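Long-range contacts in twin-arginine translocation pathway signal protein (Burkholderia phytofirmans, PDB 2RJO), which probably serves as a periplasmic sugar-binding protein, holding beta-D-galactopyranose in the cleft between its two lobes: residues Leu114-Thr125 with Glu283-Val291; Gly135-Phe146 with Gly167-Trp178. All coordinates share one frame; numbering follows the deposited sequence.

Interaction 1: Leu114-Thr125 with Glu283-Val291; sequences LSYDGVAYGEET and ESFCTATFV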
loop_
_atom_site.group_PDB
_atom_site.type_symbol
_atom_site.label_atom_id
_atom_site.label_comp_id
_atom_site.label_asym_id
_atom_site.label_seq_id
_atom_site.Cartn_x
_atom_site.Cartn_y
_atom_site.Cartn_z
ATOM N N LEU A 114 -3.898 -9.938 -0.038
ATOM C CA LEU A 114 -2.721 -9.632 0.761
ATOM C C LEU A 114 -2.884 -8.261 1.390
ATOM O O LEU A 114 -3.437 -7.351 0.782
ATOM C CB LEU A 114 -1.463 -9.635 -0.106
ATOM C CG LEU A 114 -1.156 -10.909 -0.892
ATOM C CD1 LEU A 114 0.164 -10.705 -1.607
ATOM C CD2 LEU A 114 -1.096 -12.120 0.032
ATOM N N SER A 115 -2.399 -8.106 2.614
ATOM C CA SER A 115 -2.515 -6.829 3.281
ATOM C C SER A 115 -1.584 -6.772 4.474
ATOM O O SER A 115 -0.844 -7.713 4.744
ATOM C CB SER A 115 -3.959 -6.611 3.735
ATOM O OG SER A 115 -4.151 -5.294 4.221
ATOM N N TYR A 116 -1.611 -5.647 5.170
ATOM C CA TYR A 116 -0.792 -5.461 6.352
ATOM C C TYR A 116 -1.704 -4.852 7.392
ATOM O O TYR A 116 -2.737 -4.264 7.051
ATOM C CB TYR A 116 0.364 -4.512 6.066
ATOM C CG TYR A 116 1.367 -5.037 5.082
ATOM C CD1 TYR A 116 2.615 -5.456 5.502
ATOM C CD2 TYR A 116 1.083 -5.076 3.720
ATOM C CE1 TYR A 116 3.571 -5.898 4.591
ATOM C CE2 TYR A 116 2.026 -5.514 2.797
ATOM C CZ TYR A 116 3.270 -5.922 3.239
ATOM O OH TYR A 116 4.225 -6.340 2.338
ATOM N N ASP A 117 -1.318 -4.998 8.653
ATOM C CA ASP A 117 -2.072 -4.475 9.783
ATOM C C ASP A 117 -1.904 -2.956 9.882
ATOM O O ASP A 117 -1.007 -2.469 10.580
ATOM C CB ASP A 117 -1.566 -5.141 11.065
ATOM C CG ASP A 117 -2.335 -4.714 12.290
ATOM O OD1 ASP A 117 -3.044 -3.682 12.237
ATOM O OD2 ASP A 117 -2.218 -5.413 13.319
ATOM N N GLY A 118 -2.780 -2.214 9.210
ATOM C CA GLY A 118 -2.692 -0.764 9.227
ATOM C C GLY A 118 -2.916 -0.112 10.582
ATOM O O GLY A 118 -2.425 0.996 10.833
ATOM N N VAL A 119 -3.662 -0.785 11.458
ATOM C CA VAL A 119 -3.931 -0.238 12.780
ATOM C C VAL A 119 -2.659 -0.277 13.611
ATOM O O VAL A 119 -2.341 0.677 14.327
ATOM C CB VAL A 119 -5.023 -1.049 13.524
ATOM C CG1 VAL A 119 -5.380 -0.360 14.845
ATOM C CG2 VAL A 119 -6.260 -1.187 12.645
ATOM N N ALA A 120 -1.927 -1.382 13.511
ATOM C CA ALA A 120 -0.694 -1.540 14.266
ATOM C C ALA A 120 0.389 -0.578 13.777
ATOM O O ALA A 120 0.938 0.199 14.555
ATOM C CB ALA A 120 -0.209 -2.970 14.162
ATOM N N TYR A 121 0.689 -0.632 12.485
ATOM C CA TYR A 121 1.710 0.229 11.914
ATOM C C TYR A 121 1.365 1.710 11.988
ATOM O O TYR A 121 2.251 2.536 12.161
ATOM C CB TYR A 121 1.989 -0.181 10.473
ATOM C CG TYR A 121 2.653 -1.528 10.384
ATOM C CD1 TYR A 121 3.946 -1.725 10.869
ATOM C CD2 TYR A 121 1.981 -2.618 9.851
ATOM C CE1 TYR A 121 4.550 -2.983 10.824
ATOM C CE2 TYR A 121 2.575 -3.878 9.803
ATOM C CZ TYR A 121 3.853 -4.053 10.286
ATOM O OH TYR A 121 4.436 -5.307 10.221
ATOM N N GLY A 122 0.088 2.045 11.856
ATOM C CA GLY A 122 -0.317 3.437 11.937
ATOM C C GLY A 122 -0.036 3.948 13.336
ATOM O O GLY A 122 0.409 5.084 13.532
ATOM N N GLU A 123 -0.299 3.092 14.317
ATOM C CA GLU A 123 -0.059 3.434 15.703
ATOM C C GLU A 123 1.443 3.482 15.930
ATOM O O GLU A 123 1.927 4.224 16.776
ATOM C CB GLU A 123 -0.704 2.398 16.631
ATOM C CG GLU A 123 -0.207 2.454 18.067
ATOM C CD GLU A 123 -1.180 1.823 19.052
ATOM O OE1 GLU A 123 -1.704 0.721 18.761
ATOM O OE2 GLU A 123 -1.407 2.433 20.119
ATOM N N GLU A 124 2.183 2.695 15.157
ATOM C CA GLU A 124 3.635 2.658 15.289
ATOM C C GLU A 124 4.294 3.961 14.853
ATOM O O GLU A 124 5.117 4.518 15.585
ATOM C CB GLU A 124 4.229 1.507 14.472
ATOM C CG GLU A 124 4.835 0.407 15.321
ATOM C CD GLU A 124 6.090 -0.191 14.706
ATOM O OE1 GLU A 124 6.035 -0.681 13.562
ATOM O OE2 GLU A 124 7.142 -0.181 15.376
ATOM N N THR A 125 3.936 4.441 13.661
ATOM C CA THR A 125 4.510 5.680 13.139
ATOM C C THR A 125 4.041 6.877 13.966
ATOM O O THR A 125 4.791 7.834 14.178
ATOM C CB THR A 125 4.131 5.901 11.647
ATOM O OG1 THR A 125 2.727 6.172 11.531
ATOM C CG2 THR A 125 4.478 4.675 10.828
ATOM N N GLU A 283 -5.991 -15.133 3.089
ATOM C CA GLU A 283 -6.150 -13.726 3.459
ATOM C C GLU A 283 -5.044 -13.505 4.476
ATOM O O GLU A 283 -5.165 -13.913 5.631
ATOM C CB GLU A 283 -7.506 -13.465 4.107
ATOM C CG GLU A 283 -8.668 -13.455 3.140
ATOM C CD GLU A 283 -9.935 -12.891 3.756
ATOM O OE1 GLU A 283 -9.931 -12.615 4.975
ATOM O OE2 GLU A 283 -10.937 -12.728 3.024
ATOM N N SER A 284 -3.964 -12.863 4.044
ATOM C CA SER A 284 -2.810 -12.662 4.909
ATOM C C SER A 284 -2.424 -11.233 5.263
ATOM O O SER A 284 -2.580 -10.308 4.468
ATOM C CB SER A 284 -1.587 -13.326 4.262
ATOM O OG SER A 284 -1.932 -14.527 3.579
ATOM N N PHE A 285 -1.932 -11.063 6.483
ATOM C CA PHE A 285 -1.394 -9.778 6.919
ATOM C C PHE A 285 0.068 -10.147 6.745
ATOM O O PHE A 285 0.481 -11.205 7.212
ATOM C CB PHE A 285 -1.675 -9.504 8.399
ATOM C CG PHE A 285 -2.796 -8.544 8.632
ATOM C CD1 PHE A 285 -3.281 -8.328 9.917
ATOM C CD2 PHE A 285 -3.377 -7.852 7.568
ATOM C CE1 PHE A 285 -4.331 -7.437 10.147
ATOM C CE2 PHE A 285 -4.425 -6.961 7.784
ATOM C CZ PHE A 285 -4.903 -6.754 9.074
ATOM N N CYS A 286 0.847 -9.319 6.064
ATOM C CA CYS A 286 2.247 -9.656 5.844
ATOM C C CYS A 286 3.167 -8.892 6.782
ATOM O O CYS A 286 2.758 -7.929 7.429
ATOM C CB CYS A 286 2.633 -9.368 4.395
ATOM S SG CYS A 286 1.490 -10.096 3.202
ATOM N N THR A 287 4.408 -9.340 6.866
ATOM C CA THR A 287 5.380 -8.689 7.727
ATOM C C THR A 287 5.963 -7.497 6.998
ATOM O O THR A 287 6.327 -7.606 5.831
ATOM C CB THR A 287 6.527 -9.647 8.100
ATOM O OG1 THR A 287 5.999 -10.740 8.861
ATOM C CG2 THR A 287 7.584 -8.926 8.929
ATOM N N ALA A 288 6.035 -6.356 7.675
ATOM C CA ALA A 288 6.607 -5.155 7.072
ATOM C C ALA A 288 7.801 -4.731 7.927
ATOM O O ALA A 288 8.016 -5.290 8.999
ATOM C CB ALA A 288 5.567 -4.056 7.017
ATOM N N THR A 289 8.582 -3.766 7.446
ATOM C CA THR A 289 9.759 -3.281 8.177
ATOM C C THR A 289 9.596 -1.821 8.599
ATOM O O THR A 289 9.502 -0.930 7.754
ATOM C CB THR A 289 11.047 -3.339 7.313
ATOM O OG1 THR A 289 11.050 -4.532 6.530
ATOM C CG2 THR A 289 12.288 -3.326 8.200
ATOM N N PHE A 290 9.554 -1.571 9.902
ATOM C CA PHE A 290 9.442 -0.206 10.374
ATOM C C PHE A 290 10.801 0.403 10.052
ATOM O O PHE A 290 11.830 -0.204 10.345
ATOM C CB PHE A 290 9.217 -0.186 11.875
ATOM C CG PHE A 290 8.882 1.169 12.412
ATOM C CD1 PHE A 290 7.676 1.783 12.086
ATOM C CD2 PHE A 290 9.768 1.839 13.242
ATOM C CE1 PHE A 290 7.350 3.045 12.598
ATOM C CE2 PHE A 290 9.453 3.094 13.754
ATOM C CZ PHE A 290 8.250 3.698 13.428
ATOM N N VAL A 291 10.819 1.588 9.453
ATOM C CA VAL A 291 12.090 2.202 9.093
ATOM C C VAL A 291 12.272 3.589 9.688
ATOM O O VAL A 291 11.366 4.418 9.668
ATOM C CB VAL A 291 12.252 2.271 7.549
ATOM C CG1 VAL A 291 11.057 2.956 6.928
ATOM C CG2 VAL A 291 13.527 3.022 7.185
HETATM O O HOH W 1 6.920 -7.059 3.444
HETATM O O HOH W 2 0.991 -6.781 9.126
#
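Cys286 lays its CB over one face of the Tyr116 ring, 3.9 Å from the ring centroid, while its SG stands farther out above the same ring in a sulfur-aromatic contact. With CG anti to the carbonyl carbon (chi1 -66°), Tyr116 swings back toward 283-291 although its CB points away. A water links Tyr116 OH to the carbonyl of Thr287.

Phe285, on the same face of the sheet as Ser115, lies flat against the Tyr116-Asp117 peptide, with Asp117 N 3.6 Å above the ring plane and over its centre. Asp117 CB adds a CH-pi contact to that face, and the Asp117 carboxylate, tilted only 16° from the ring, N-caps helix 118-132 by accepting from Ala120 N. Farther along, Tyr121 OH accepts from Ala288 N (3.2 Å) and touches Ala288 CB. The Glu124 carboxylate lies over one face of the Phe290 ring, the planes 38° apart and Glu124 OE1 3.3 Å from Phe290 CD1, a van der Waals contact; Thr125 CG2 is at the ring edge.

The backbones join in a short parallel ladder at the start of the contact: Ser115 N donates to Ser284 O (2.9 Å) and Cys286 N to Ser115 O (2.7 Å). Tyr116 also meets Trp95 and Trp251 of the galactose pocket. Strand 110-115 sits between strands 90-94 and 283-291, with helix 253-268 against Leu114 and Tyr116, while strands 248-250 and 317-320 pair antiparallel with 283-291.

Interaction 2: Gly135-Phe146 with Gly167-Trp178; sequences GKGGVVALGGIF and GIQLLDFQVADW. With GAL (beta-D-galactopyranose), chain B.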
loop_
_atom_site.group_PDB
_atom_site.type_symbol
_atom_site.label_atom_id
_atom_site.label_comp_id
_atom_site.label_asym_id
_atom_site.label_seq_id
_atom_site.Cartn_x
_atom_site.Cartn_y
_atom_site.Cartn_z
ATOM N N GLY A 135 6.085 14.107 23.330
ATOM C CA GLY A 135 4.774 13.661 23.767
ATOM C C GLY A 135 3.739 14.746 23.981
ATOM O O GLY A 135 2.636 14.475 24.454
ATOM N N LYS A 136 4.079 15.974 23.616
ATOM C CA LYS A 136 3.178 17.107 23.800
ATOM C C LYS A 136 3.258 17.995 22.562
ATOM O O LYS A 136 4.329 18.132 21.961
ATOM C CB LYS A 136 3.627 17.897 25.038
ATOM C CG LYS A 136 2.706 19.028 25.466
ATOM C CD LYS A 136 3.273 19.755 26.703
ATOM C CE LYS A 136 4.551 20.551 26.376
ATOM N NZ LYS A 136 4.273 21.802 25.585
ATOM N N GLY A 137 2.140 18.591 22.172
ATOM C CA GLY A 137 2.178 19.450 21.007
ATOM C C GLY A 137 1.039 19.232 20.038
ATOM O O GLY A 137 0.308 18.240 20.125
ATOM N N GLY A 138 0.899 20.162 19.099
ATOM C CA GLY A 138 -0.168 20.077 18.122
ATOM C C GLY A 138 0.223 19.261 16.914
ATOM O O GLY A 138 1.328 19.394 16.389
ATOM N N VAL A 139 -0.702 18.425 16.458
ATOM C CA VAL A 139 -0.444 17.567 15.309
ATOM C C VAL A 139 -1.526 17.616 14.248
ATOM O O VAL A 139 -2.709 17.608 14.563
ATOM C CB VAL A 139 -0.297 16.108 15.757
ATOM C CG1 VAL A 139 0.083 15.243 14.582
ATOM C CG2 VAL A 139 0.741 16.015 16.864
ATOM N N VAL A 140 -1.113 17.686 12.986
ATOM C CA VAL A 140 -2.059 17.670 11.878
ATOM C C VAL A 140 -1.854 16.315 11.196
ATOM O O VAL A 140 -0.735 15.795 11.193
ATOM C CB VAL A 140 -1.808 18.817 10.865
ATOM C CG1 VAL A 140 -2.200 20.142 11.479
ATOM C CG2 VAL A 140 -0.348 18.845 10.434
ATOM N N ALA A 141 -2.913 15.739 10.629
ATOM C CA ALA A 141 -2.799 14.436 9.977
ATOM C C ALA A 141 -3.468 14.366 8.603
ATOM O O ALA A 141 -4.575 14.874 8.405
ATOM C CB ALA A 141 -3.363 13.354 10.883
ATOM N N LEU A 142 -2.778 13.723 7.663
ATOM C CA LEU A 142 -3.244 13.567 6.293
ATOM C C LEU A 142 -3.639 12.120 6.034
ATOM O O LEU A 142 -2.839 11.213 6.232
ATOM C CB LEU A 142 -2.137 13.982 5.325
ATOM C CG LEU A 142 -1.753 15.466 5.344
ATOM C CD1 LEU A 142 -0.315 15.628 4.872
ATOM C CD2 LEU A 142 -2.728 16.260 4.475
ATOM N N GLY A 143 -4.870 11.909 5.577
ATOM C CA GLY A 143 -5.342 10.556 5.324
ATOM C C GLY A 143 -5.526 10.180 3.866
ATOM O O GLY A 143 -5.555 11.035 2.986
ATOM N N GLY A 144 -5.650 8.885 3.608
ATOM C CA GLY A 144 -5.837 8.411 2.246
ATOM C C GLY A 144 -7.304 8.360 1.868
ATOM O O GLY A 144 -8.154 8.764 2.661
ATOM N N ILE A 145 -7.610 7.873 0.663
ATOM C CA ILE A 145 -8.996 7.778 0.209
ATOM C C ILE A 145 -9.874 7.237 1.338
ATOM O O ILE A 145 -9.605 6.185 1.908
ATOM C CB ILE A 145 -9.110 6.874 -1.045
ATOM C CG1 ILE A 145 -8.347 7.524 -2.202
ATOM C CG2 ILE A 145 -10.579 6.666 -1.425
ATOM C CD1 ILE A 145 -8.214 6.651 -3.434
ATOM N N PHE A 146 -10.908 7.995 1.668
ATOM C CA PHE A 146 -11.847 7.664 2.733
ATOM C C PHE A 146 -12.226 6.186 2.880
ATOM O O PHE A 146 -12.057 5.595 3.950
ATOM C CB PHE A 146 -13.112 8.526 2.551
ATOM C CG PHE A 146 -14.294 8.068 3.353
ATOM C CD1 PHE A 146 -14.207 7.935 4.737
ATOM C CD2 PHE A 146 -15.500 7.769 2.719
ATOM C CE1 PHE A 146 -15.322 7.505 5.486
ATOM C CE2 PHE A 146 -16.613 7.342 3.445
ATOM C CZ PHE A 146 -16.528 7.206 4.832
ATOM N N GLY A 167 -1.171 14.196 25.884
ATOM C CA GLY A 167 -0.472 15.457 25.781
ATOM C C GLY A 167 -0.435 15.942 24.345
ATOM O O GLY A 167 -0.018 17.065 24.080
ATOM N N ILE A 168 -0.858 15.090 23.412
ATOM C CA ILE A 168 -0.879 15.438 21.990
ATOM C C ILE A 168 -2.259 15.961 21.612
ATOM O O ILE A 168 -3.269 15.348 21.946
ATOM C CB ILE A 168 -0.563 14.203 21.104
ATOM C CG1 ILE A 168 0.882 13.756 21.327
ATOM C CG2 ILE A 168 -0.763 14.543 19.640
ATOM C CD1 ILE A 168 1.898 14.736 20.813
ATOM N N GLN A 169 -2.303 17.091 20.920
ATOM C CA GLN A 169 -3.575 17.667 20.504
ATOM C C GLN A 169 -3.699 17.544 18.985
ATOM O O GLN A 169 -2.888 18.093 18.241
ATOM C CB GLN A 169 -3.664 19.140 20.959
ATOM C CG GLN A 169 -4.413 20.112 20.028
ATOM C CD GLN A 169 -5.912 20.259 20.325
ATOM O OE1 GLN A 169 -6.707 19.321 20.132
ATOM N NE2 GLN A 169 -6.306 21.450 20.779
ATOM N N LEU A 170 -4.702 16.796 18.534
ATOM C CA LEU A 170 -4.938 16.606 17.107
ATOM C C LEU A 170 -5.580 17.866 16.553
ATOM O O LEU A 170 -6.782 18.097 16.729
ATOM C CB LEU A 170 -5.867 15.416 16.865
ATOM C CG LEU A 170 -6.104 15.042 15.400
ATOM C CD1 LEU A 170 -4.797 14.606 14.754
ATOM C CD2 LEU A 170 -7.135 13.930 15.323
ATOM N N LEU A 171 -4.783 18.680 15.868
ATOM C CA LEU A 171 -5.302 19.922 15.325
ATOM C C LEU A 171 -6.340 19.760 14.221
ATOM O O LEU A 171 -7.355 20.463 14.230
ATOM C CB LEU A 171 -4.154 20.801 14.840
ATOM C CG LEU A 171 -3.119 21.120 15.918
ATOM C CD1 LEU A 171 -1.984 21.952 15.327
ATOM C CD2 LEU A 171 -3.784 21.854 17.062
ATOM N N ASP A 172 -6.099 18.844 13.280
ATOM C CA ASP A 172 -7.037 18.645 12.176
ATOM C C ASP A 172 -6.671 17.484 11.246
ATOM O O ASP A 172 -5.526 17.350 10.829
ATOM C CB ASP A 172 -7.138 19.929 11.352
ATOM C CG ASP A 172 -8.150 19.826 10.225
ATOM O OD1 ASP A 172 -9.234 19.262 10.458
ATOM O OD2 ASP A 172 -7.875 20.326 9.115
ATOM N N PHE A 173 -7.652 16.651 10.917
ATOM C CA PHE A 173 -7.418 15.518 10.026
ATOM C C PHE A 173 -8.036 15.844 8.682
ATOM O O PHE A 173 -9.185 16.281 8.619
ATOM C CB PHE A 173 -8.074 14.254 10.579
ATOM C CG PHE A 173 -7.810 13.018 9.757
ATOM C CD1 PHE A 173 -6.611 12.324 9.883
ATOM C CD2 PHE A 173 -8.750 12.558 8.843
ATOM C CE1 PHE A 173 -6.351 11.183 9.108
ATOM C CE2 PHE A 173 -8.503 11.416 8.058
ATOM C CZ PHE A 173 -7.311 10.734 8.189
ATOM N N GLN A 174 -7.280 15.628 7.611
ATOM C CA GLN A 174 -7.761 15.899 6.258
ATOM C C GLN A 174 -7.326 14.810 5.283
ATOM O O GLN A 174 -6.212 14.296 5.359
ATOM C CB GLN A 174 -7.235 17.244 5.769
ATOM C CG GLN A 174 -7.895 18.446 6.411
ATOM C CD GLN A 174 -9.282 18.716 5.866
ATOM O OE1 GLN A 174 -9.456 18.944 4.672
ATOM N NE2 GLN A 174 -10.276 18.701 6.743
ATOM N N VAL A 175 -8.218 14.479 4.364
ATOM C CA VAL A 175 -7.966 13.469 3.354
ATOM C C VAL A 175 -7.268 14.101 2.152
ATOM O O VAL A 175 -7.706 15.142 1.647
ATOM C CB VAL A 175 -9.290 12.844 2.903
ATOM C CG1 VAL A 175 -9.073 11.958 1.687
ATOM C CG2 VAL A 175 -9.899 12.062 4.055
ATOM N N ALA A 176 -6.174 13.492 1.707
ATOM C CA ALA A 176 -5.435 14.005 0.555
ATOM C C ALA A 176 -5.349 12.936 -0.543
ATOM O O ALA A 176 -4.556 13.048 -1.481
ATOM C CB ALA A 176 -4.049 14.454 0.979
ATOM N N ASP A 177 -6.168 11.895 -0.396
ATOM C CA ASP A 177 -6.253 10.806 -1.365
ATOM C C ASP A 177 -4.918 10.204 -1.837
ATOM O O ASP A 177 -4.754 9.955 -3.034
ATOM C CB ASP A 177 -7.030 11.267 -2.610
ATOM C CG ASP A 177 -8.482 11.626 -2.317
ATOM O OD1 ASP A 177 -9.103 10.998 -1.434
ATOM O OD2 ASP A 177 -9.009 12.534 -2.997
ATOM N N TRP A 178 -3.978 9.983 -0.916
ATOM C CA TRP A 178 -2.663 9.399 -1.244
ATOM C C TRP A 178 -1.794 10.236 -2.200
ATOM O O TRP A 178 -0.712 9.797 -2.593
ATOM C CB TRP A 178 -2.835 8.023 -1.892
ATOM C CG TRP A 178 -3.786 7.072 -1.200
ATOM C CD1 TRP A 178 -4.893 6.491 -1.748
ATOM C CD2 TRP A 178 -3.669 6.534 0.129
ATOM N NE1 TRP A 178 -5.466 5.622 -0.852
ATOM C CE2 TRP A 178 -4.738 5.631 0.307
ATOM C CE3 TRP A 178 -2.766 6.731 1.185
ATOM C CZ2 TRP A 178 -4.926 4.919 1.506
ATOM C CZ3 TRP A 178 -2.954 6.023 2.377
ATOM C CH2 TRP A 178 -4.027 5.130 2.524
HETATM C C1 GAL B . -1.439 3.836 -2.241
HETATM C C2 GAL B . -0.682 3.941 -0.897
HETATM C C3 GAL B . -0.567 2.528 -0.283
HETATM C C4 GAL B . -1.985 1.968 -0.068
HETATM C C5 GAL B . -2.673 1.933 -1.461
HETATM C C6 GAL B . -4.078 1.394 -1.290
HETATM O O1 GAL B . -1.565 5.153 -2.809
HETATM O O2 GAL B . 0.626 4.464 -1.123
HETATM O O3 GAL B . 0.102 2.592 0.975
HETATM O O4 GAL B . -2.702 2.847 0.798
HETATM O O5 GAL B . -2.768 3.283 -2.025
HETATM O O6 GAL B . -4.686 1.363 -2.567
HETATM O O HOH W 3 1.590 12.706 25.848
HETATM O O HOH W 4 -11.464 10.136 0.170
#
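This is a parallel strand pairing at one margin of the four-stranded sheet of the second lobe, where 168-175 is the outermost strand and 137-143 its inner neighbour. Eight backbone bonds run from Gly137 N to Gly167 O (3.3 Å) as far as Ala176 N to Gly143 O (2.8 Å, nearly straight at 170°). Midway the register slips: Leu171, in helical backbone angles, is inserted between Leu170, beside Val139, and Asp172, whose O accepts from Ala141 N, a one-residue bulge. With CG anti to its carbonyl carbon (chi1 -57°), Leu171 lays CD1 3.8 Å from Gly138 CA.

The strands belong to a beta-alpha-beta unit of the periplasmic binding protein fold, and helix 149-163 between them packs on Ala141, Ile168 and Phe173. On that face Val139 CG2 presses on Ile168 CG2 at a tight 3.5 Å, and Ala141 CB meets the edge of the Phe173 ring.

Past the strand ends Trp178 reaches the sugar. Gly144 CA sits over the centre of its six-membered ring, 3.4 Å above the plane, and Ile145 CG1 approaches Trp178 CD1 at 3.6 Å. The indole is thereby backed by the 144-145 loop, while galactose O4 lies on its opposite face, 3.1 Å from Trp178 CZ2.

Overall arrangement
From the N terminus, the chain first builds the sheet containing strands 7-12 to 90-94 and reaches the end of strand 110-115 and the start of helix 118-132, together the first half of interaction 1. The helix then leads into strand 137-143, where interaction 2 opens; that contact closes over 20 residues, mainly helix 149-163, at 167-178. The chain goes on through the rest of the four-stranded sheet and helix 253-268 before 283-291 closes the much longer loop of interaction 1, which encloses interaction 2 entirely. The two contacts do not touch, their nearest atoms being about 9 Å apart. Interaction 1 ties the mixed sheet to the start of helix 118-132 at the probable inter-lobe hinge; interaction 2 joins neighbouring strands within one lobe.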